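PDB 1XJC: MobB protein homolog from Geobacillus stearothermophilus, which is of unknown function but, as a MobB homolog, probably binds a guanine nucleotide and may take part in making the guanine dinucleotide form of the molybdenum cofactor. Local coordinates for residues M4-Y12 and L89-V100. Numbering follows the deposited sequence.
Sequences MNVWQVVGY and LALYAPLRLDLV
Met4, modelled as selenomethionine, packs its end methyl against Tyr92, Leu97 and Val100. Its chain is extended as far as SE and then bends at chi3 (108°), which carries CE in among these three side chains. Met4 CE lies 3.3 Å from Val100 CG2, tighter than usual carbon packing. Met4 CE is also 3.4 Å from Tyr92 CB, and the two side chains cross at about a right angle. Leu97 CD1 is 3.6 Å from Met4 CE. The Tyr92 ring leads away from this meeting point, and its OH bonds to Thr37 O of strand 35-39, the neighbour of strand 99-103.

Val100 has the second largest buried area, and its backbone bonds to the residues flanking Val6. Val100 N donates to Asn5 O at 3.0 Å. Val100 O accepts from Trp7 N at 2.9 Å, in a nearly straight bond. This is parallel beta pairing. It sets strand 6-10 beside strand 99-103 in the central sheet of a P-loop NTPase-like fold, in which strand 6-10 runs on into the probable Walker A loop from Gly11. The side chains of Val6 and Val100 lie side by side and point the same way, on the face that meets helix 85-92. There Val6 CG2 touches Leu89 CD2.

Asn5 sits at the centre of an inverse gamma turn just ahead of the strand. Asn5 CB lies 3.2 Å from Asp98 O. Asn5 OD1 lies in plane at the edge of the Trp7 ring and takes a weak bond from NE1, while ND2 bonds to Val165 O of the C-terminal helix. In Leu99, CG anti to the backbone N (chi1 172°) brings the end of the side chain toward segment 4-12. Leu99 CD1 is 4.0 Å from Trp7 CD1, oblique to the indole.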
loop_
_atom_site.group_PDB
_atom_site.type_symbol
_atom_site.label_atom_id
_atom_site.label_comp_id
_atom_site.label_asym_id
_atom_site.label_seq_id
_atom_site.Cartn_x
_atom_site.Cartn_y
_atom_site.Cartn_z
HETATM N N MSE A 4 -14.151 -3.425 -1.302
HETATM C CA MSE A 4 -13.001 -2.825 -2.055
HETATM C C MSE A 4 -11.787 -3.723 -2.016
HETATM O O MSE A 4 -11.560 -4.448 -1.040
HETATM C CB MSE A 4 -12.585 -1.484 -1.458
HETATM C CG MSE A 4 -13.566 -0.358 -1.640
HETATM SE SE MSE A 4 -12.829 1.209 -0.802
HETATM C CE MSE A 4 -12.380 2.201 -2.369
ATOM N N ASN A 5 -10.993 -3.663 -3.077
ATOM C CA ASN A 5 -9.785 -4.462 -3.146
ATOM C C ASN A 5 -8.679 -3.596 -2.527
ATOM O O ASN A 5 -8.015 -2.837 -3.224
ATOM C CB ASN A 5 -9.466 -4.779 -4.608
ATOM C CG ASN A 5 -8.769 -6.098 -4.768
ATOM O OD1 ASN A 5 -7.899 -6.449 -3.970
ATOM N ND2 ASN A 5 -9.133 -6.840 -5.809
ATOM N N VAL A 6 -8.495 -3.717 -1.216
ATOM C CA VAL A 6 -7.503 -2.925 -0.485
ATOM C C VAL A 6 -6.233 -3.707 -0.187
ATOM O O VAL A 6 -6.306 -4.810 0.328
ATOM C CB VAL A 6 -8.071 -2.461 0.877
ATOM C CG1 VAL A 6 -7.040 -1.582 1.613
ATOM C CG2 VAL A 6 -9.398 -1.714 0.662
ATOM N N TRP A 7 -5.076 -3.130 -0.506
ATOM C CA TRP A 7 -3.796 -3.773 -0.227
ATOM C C TRP A 7 -2.888 -2.804 0.515
ATOM O O TRP A 7 -2.890 -1.612 0.234
ATOM C CB TRP A 7 -3.093 -4.213 -1.518
ATOM C CG TRP A 7 -3.644 -5.484 -2.097
ATOM C CD1 TRP A 7 -4.851 -5.652 -2.706
ATOM C CD2 TRP A 7 -3.002 -6.768 -2.102
ATOM N NE1 TRP A 7 -5.006 -6.968 -3.090
ATOM C CE2 TRP A 7 -3.886 -7.673 -2.731
ATOM C CE3 TRP A 7 -1.768 -7.237 -1.634
ATOM C CZ2 TRP A 7 -3.573 -9.032 -2.907
ATOM C CZ3 TRP A 7 -1.452 -8.587 -1.805
ATOM C CH2 TRP A 7 -2.355 -9.469 -2.437
ATOM N N GLN A 8 -2.094 -3.320 1.445
ATOM C CA GLN A 8 -1.200 -2.470 2.199
ATOM C C GLN A 8 0.266 -2.669 1.852
ATOM O O GLN A 8 0.708 -3.763 1.480
ATOM C CB GLN A 8 -1.378 -2.715 3.689
ATOM C CG GLN A 8 -2.673 -2.205 4.264
ATOM C CD GLN A 8 -2.823 -2.575 5.716
ATOM O OE1 GLN A 8 -2.144 -2.011 6.590
ATOM N NE2 GLN A 8 -3.698 -3.537 5.994
ATOM N N VAL A 9 1.018 -1.589 1.989
ATOM C CA VAL A 9 2.449 -1.599 1.748
ATOM C C VAL A 9 3.024 -1.116 3.071
ATOM O O VAL A 9 2.775 0.021 3.488
ATOM C CB VAL A 9 2.832 -0.642 0.599
ATOM C CG1 VAL A 9 4.367 -0.486 0.538
ATOM C CG2 VAL A 9 2.292 -1.191 -0.736
ATOM N N VAL A 10 3.753 -1.990 3.761
ATOM C CA VAL A 10 4.332 -1.629 5.054
ATOM C C VAL A 10 5.852 -1.775 5.085
ATOM O O VAL A 10 6.423 -2.655 4.423
ATOM C CB VAL A 10 3.727 -2.491 6.198
ATOM C CG1 VAL A 10 2.221 -2.261 6.272
ATOM C CG2 VAL A 10 4.017 -3.981 5.955
ATOM N N GLY A 11 6.499 -0.908 5.861
ATOM C CA GLY A 11 7.943 -0.942 5.980
ATOM C C GLY A 11 8.470 0.330 6.622
ATOM O O GLY A 11 7.769 1.354 6.685
ATOM N N TYR A 12 9.710 0.270 7.096
ATOM C CA TYR A 12 10.334 1.414 7.738
ATOM C C TYR A 12 10.857 2.410 6.701
ATOM O O TYR A 12 10.720 2.194 5.490
ATOM C CB TYR A 12 11.445 0.915 8.662
ATOM C CG TYR A 12 10.898 0.064 9.799
ATOM C CD1 TYR A 12 10.043 0.621 10.755
ATOM C CD2 TYR A 12 11.190 -1.302 9.894
ATOM C CE1 TYR A 12 9.492 -0.161 11.776
ATOM C CE2 TYR A 12 10.646 -2.092 10.907
ATOM C CZ TYR A 12 9.798 -1.516 11.845
ATOM O OH TYR A 12 9.263 -2.274 12.864
ATOM N N LEU A 89 -11.265 5.050 3.897
ATOM C CA LEU A 89 -11.842 4.104 2.948
ATOM C C LEU A 89 -13.345 4.317 2.756
ATOM O O LEU A 89 -13.892 3.961 1.708
ATOM C CB LEU A 89 -11.583 2.655 3.388
ATOM C CG LEU A 89 -10.118 2.204 3.484
ATOM C CD1 LEU A 89 -10.061 0.807 4.082
ATOM C CD2 LEU A 89 -9.457 2.237 2.108
ATOM N N ALA A 90 -14.016 4.884 3.757
ATOM C CA ALA A 90 -15.451 5.140 3.652
ATOM C C ALA A 90 -15.672 6.261 2.638
ATOM O O ALA A 90 -16.667 6.262 1.916
ATOM C CB ALA A 90 -16.031 5.530 5.016
ATOM N N LEU A 91 -14.742 7.211 2.585
ATOM C CA LEU A 91 -14.839 8.310 1.629
ATOM C C LEU A 91 -14.521 7.830 0.209
ATOM O O LEU A 91 -14.897 8.484 -0.760
ATOM C CB LEU A 91 -13.871 9.445 1.993
ATOM C CG LEU A 91 -14.080 10.157 3.334
ATOM C CD1 LEU A 91 -13.016 11.226 3.534
ATOM C CD2 LEU A 91 -15.461 10.785 3.362
ATOM N N TYR A 92 -13.835 6.693 0.090
ATOM C CA TYR A 92 -13.460 6.133 -1.217
ATOM C C TYR A 92 -14.537 5.228 -1.788
ATOM O O TYR A 92 -14.633 5.049 -3.002
ATOM C CB TYR A 92 -12.166 5.324 -1.089
ATOM C CG TYR A 92 -10.908 6.160 -1.111
ATOM C CD1 TYR A 92 -10.962 7.550 -0.959
ATOM C CD2 TYR A 92 -9.656 5.560 -1.296
ATOM C CE1 TYR A 92 -9.798 8.327 -0.993
ATOM C CE2 TYR A 92 -8.491 6.325 -1.331
ATOM C CZ TYR A 92 -8.563 7.709 -1.183
ATOM O OH TYR A 92 -7.405 8.472 -1.240
ATOM N N ALA A 93 -15.341 4.661 -0.899
ATOM C CA ALA A 93 -16.417 3.752 -1.270
ATOM C C ALA A 93 -17.271 4.215 -2.457
ATOM O O ALA A 93 -17.511 3.449 -3.391
ATOM C CB ALA A 93 -17.309 3.495 -0.055
ATOM N N PRO A 94 -17.723 5.478 -2.443
ATOM C CA PRO A 94 -18.555 6.006 -3.534
ATOM C C PRO A 94 -17.844 6.179 -4.882
ATOM O O PRO A 94 -18.500 6.413 -5.897
ATOM C CB PRO A 94 -19.038 7.359 -2.985
ATOM C CG PRO A 94 -18.844 7.241 -1.478
ATOM C CD PRO A 94 -17.550 6.491 -1.390
ATOM N N LEU A 95 -16.517 6.062 -4.901
ATOM C CA LEU A 95 -15.769 6.254 -6.144
ATOM C C LEU A 95 -15.521 5.038 -7.042
ATOM O O LEU A 95 -14.734 5.125 -7.982
ATOM C CB LEU A 95 -14.439 6.946 -5.845
ATOM C CG LEU A 95 -14.503 8.358 -5.250
ATOM C CD1 LEU A 95 -13.115 8.765 -4.806
ATOM C CD2 LEU A 95 -15.057 9.355 -6.280
ATOM N N ARG A 96 -16.183 3.916 -6.773
ATOM C CA ARG A 96 -16.031 2.715 -7.615
ATOM C C ARG A 96 -14.579 2.366 -7.936
ATOM O O ARG A 96 -14.245 2.134 -9.096
ATOM C CB ARG A 96 -16.755 2.906 -8.953
ATOM C CG ARG A 96 -18.254 3.152 -8.862
ATOM C CD ARG A 96 -18.811 3.530 -10.236
ATOM N NE ARG A 96 -18.191 4.753 -10.754
ATOM C CZ ARG A 96 -17.556 4.838 -11.922
ATOM N NH1 ARG A 96 -17.450 3.769 -12.708
ATOM N NH2 ARG A 96 -17.024 5.992 -12.304
ATOM N N LEU A 97 -13.723 2.325 -6.921
ATOM C CA LEU A 97 -12.318 2.007 -7.134
ATOM C C LEU A 97 -12.085 0.506 -7.309
ATOM O O LEU A 97 -12.761 -0.313 -6.679
ATOM C CB LEU A 97 -11.486 2.541 -5.963
ATOM C CG LEU A 97 -11.579 4.063 -5.771
ATOM C CD1 LEU A 97 -10.757 4.487 -4.556
ATOM C CD2 LEU A 97 -11.092 4.774 -7.029
ATOM N N ASP A 98 -11.143 0.158 -8.181
ATOM C CA ASP A 98 -10.787 -1.238 -8.428
ATOM C C ASP A 98 -9.682 -1.689 -7.480
ATOM O O ASP A 98 -9.533 -2.880 -7.210
ATOM C CB ASP A 98 -10.279 -1.428 -9.865
ATOM C CG ASP A 98 -11.318 -1.044 -10.912
ATOM O OD1 ASP A 98 -12.384 -1.698 -10.945
ATOM O OD2 ASP A 98 -11.067 -0.081 -11.680
ATOM N N LEU A 99 -8.908 -0.729 -6.987
ATOM C CA LEU A 99 -7.770 -1.024 -6.127
ATOM C C LEU A 99 -7.426 0.174 -5.259
ATOM O O LEU A 99 -7.404 1.310 -5.737
ATOM C CB LEU A 99 -6.539 -1.360 -6.994
ATOM C CG LEU A 99 -5.187 -1.518 -6.272
ATOM C CD1 LEU A 99 -5.225 -2.798 -5.416
ATOM C CD2 LEU A 99 -4.017 -1.574 -7.276
ATOM N N VAL A 100 -7.155 -0.095 -3.991
ATOM C CA VAL A 100 -6.745 0.939 -3.051
ATOM C C VAL A 100 -5.444 0.458 -2.423
ATOM O O VAL A 100 -5.401 -0.615 -1.807
ATOM C CB VAL A 100 -7.788 1.171 -1.909
ATOM C CG1 VAL A 100 -7.292 2.290 -0.975
ATOM C CG2 VAL A 100 -9.136 1.560 -2.514
#